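PDB 4LUI: orotidine 5'-phosphate decarboxylase from Methanocaldococcus jannaschii, which catalyses the decarboxylation of orotidine 5'-monophosphate to uridine 5'-monophosphate, the last step of de novo UMP biosynthesis. Local coordinates for residues K126-V131 against L157-I162. Sequence-based numbering, arbitrary orientation.
Sequences KKVIMV and LKVDAI
M130 and I162 pair in parallel, their CA atoms 4.7 Å apart, and the M130 amide donates to A161 O over 3.0 Å. Two residues earlier in strand 127-131, V128 bonds D160 at both its backbone polar atoms. V128 O takes D160 N at 2.9 Å, nearly in line with the C=O bond. V128 N in turn gives a straight 2.8 Å bond to D160 OD2, reaching that oxygen from above the carboxylate plane, so a side-chain oxygen, rather than a backbone carbonyl of 157-162, receives the V128 N-H. A161 N, 3.6 Å from V128 O, is buried without a partner. These are neighbouring strands of the TIM barrel, joined as a beta-alpha-beta unit through helix 147-157, with strand 102-106 bonded along the other edge of 127-131. With CG anti to its carbonyl carbon (chi1 -62°), D160 swings its carboxylate back along strand 127-131, beside CB and CG of K127; the K127 amine runs on to a salt bridge with E75. I129 CG1 meets A161 CB at 4.0 Å on the barrel's inner face, the I129 side chain lying about 7 Å from that of K51, a predicted substrate-binding residue. On the outer, helix-facing side, M130 bends at its last torsion (chi3 -56°) and puts CE 4.2 Å from V159 CG1 and near L157 CD1, against M153 and A154 of the connecting helix.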
loop_
_atom_site.group_PDB
_atom_site.type_symbol
_atom_site.label_atom_id
_atom_site.label_comp_id
_atom_site.label_asym_id
_atom_site.label_seq_id
_atom_site.Cartn_x
_atom_site.Cartn_y
_atom_site.Cartn_z
ATOM N N LYS B 126 1.581 13.599 14.746
ATOM C CA LYS B 126 2.371 12.527 14.166
ATOM C C LYS B 126 2.747 12.872 12.728
ATOM O O LYS B 126 2.304 13.903 12.203
ATOM C CB LYS B 126 1.647 11.183 14.316
ATOM C CG LYS B 126 1.635 10.729 15.786
ATOM C CD LYS B 126 0.897 9.436 16.014
ATOM C CE LYS B 126 1.166 8.944 17.432
ATOM N NZ LYS B 126 0.547 7.624 17.695
ATOM N N LYS B 127 3.592 12.044 12.122
ATOM C CA LYS B 127 4.248 12.385 10.864
ATOM C C LYS B 127 3.657 11.725 9.619
ATOM O O LYS B 127 3.231 10.558 9.639
ATOM C CB LYS B 127 5.735 12.034 10.925
ATOM C CG LYS B 127 6.534 12.799 11.956
ATOM C CD LYS B 127 7.986 12.345 11.913
ATOM C CE LYS B 127 8.820 13.063 12.958
ATOM N NZ LYS B 127 10.203 12.515 12.942
ATOM N N VAL B 128 3.677 12.482 8.531
ATOM C CA VAL B 128 3.391 11.950 7.196
ATOM C C VAL B 128 4.642 12.090 6.322
ATOM O O VAL B 128 5.263 13.147 6.268
ATOM C CB VAL B 128 2.230 12.703 6.554
ATOM C CG1 VAL B 128 1.931 12.162 5.143
ATOM C CG2 VAL B 128 1.018 12.611 7.434
ATOM N N ILE B 129 5.009 11.008 5.653
ATOM C CA ILE B 129 6.246 10.939 4.905
ATOM C C ILE B 129 5.869 10.525 3.486
ATOM O O ILE B 129 5.164 9.541 3.300
ATOM C CB ILE B 129 7.167 9.878 5.535
ATOM C CG1 ILE B 129 7.571 10.300 6.961
ATOM C CG2 ILE B 129 8.374 9.609 4.660
ATOM C CD1 ILE B 129 8.000 9.142 7.854
ATOM N N MET B 130 6.301 11.279 2.485
ATOM C CA MET B 130 5.894 10.971 1.109
ATOM C C MET B 130 6.999 10.279 0.319
ATOM O O MET B 130 8.143 10.746 0.304
ATOM C CB MET B 130 5.496 12.255 0.365
ATOM C CG MET B 130 5.039 11.975 -1.073
ATOM S SD MET B 130 4.864 13.472 -2.068
ATOM C CE MET B 130 3.721 14.366 -1.034
ATOM N N VAL B 131 6.655 9.185 -0.359
ATOM C CA VAL B 131 7.575 8.600 -1.325
ATOM C C VAL B 131 7.613 9.489 -2.555
ATOM O O VAL B 131 6.592 9.669 -3.220
ATOM C CB VAL B 131 7.091 7.229 -1.803
ATOM C CG1 VAL B 131 8.070 6.666 -2.833
ATOM C CG2 VAL B 131 6.961 6.277 -0.643
ATOM N N LEU B 157 2.895 20.742 0.251
ATOM C CA LEU B 157 2.013 20.215 1.290
ATOM C C LEU B 157 2.642 20.213 2.683
ATOM O O LEU B 157 1.953 19.971 3.672
ATOM C CB LEU B 157 1.567 18.793 0.939
ATOM C CG LEU B 157 0.764 18.645 -0.356
ATOM C CD1 LEU B 157 0.425 17.173 -0.606
ATOM C CD2 LEU B 157 -0.501 19.499 -0.314
ATOM N N LYS B 158 3.940 20.494 2.759
ATOM C CA LYS B 158 4.642 20.529 4.036
ATOM C C LYS B 158 4.545 19.190 4.768
ATOM O O LYS B 158 4.225 19.141 5.959
ATOM C CB LYS B 158 4.112 21.651 4.943
ATOM C CG LYS B 158 4.249 23.067 4.401
ATOM C CD LYS B 158 3.641 24.053 5.398
ATOM C CE LYS B 158 3.450 25.445 4.806
ATOM N NZ LYS B 158 4.741 26.092 4.488
ATOM N N VAL B 159 4.803 18.096 4.063
ATOM C CA VAL B 159 4.894 16.813 4.740
ATOM C C VAL B 159 6.136 16.827 5.639
ATOM O O VAL B 159 6.985 17.721 5.541
ATOM C CB VAL B 159 4.934 15.633 3.746
ATOM C CG1 VAL B 159 3.630 15.557 2.950
ATOM C CG2 VAL B 159 6.108 15.772 2.802
ATOM N N ASP B 160 6.236 15.851 6.530
ATOM C CA ASP B 160 7.310 15.840 7.516
ATOM C C ASP B 160 8.653 15.394 6.955
ATOM O O ASP B 160 9.703 15.811 7.458
ATOM C CB ASP B 160 6.920 14.965 8.706
ATOM C CG ASP B 160 5.705 15.486 9.421
ATOM O OD1 ASP B 160 5.870 16.290 10.363
ATOM O OD2 ASP B 160 4.584 15.122 9.021
ATOM N N ALA B 161 8.617 14.530 5.940
ATOM C CA ALA B 161 9.836 13.996 5.341
ATOM C C ALA B 161 9.510 13.337 4.015
ATOM O O ALA B 161 8.343 13.093 3.706
ATOM C CB ALA B 161 10.497 12.970 6.272
ATOM N N ILE B 162 10.543 13.037 3.236
ATOM C CA ILE B 162 10.351 12.262 2.014
ATOM C C ILE B 162 11.242 11.028 2.019
ATOM O O ILE B 162 12.273 10.976 2.716
ATOM C CB ILE B 162 10.646 13.102 0.756
ATOM C CG1 ILE B 162 12.073 13.640 0.785
ATOM C CG2 ILE B 162 9.667 14.262 0.649
ATOM C CD1 ILE B 162 12.464 14.345 -0.502
#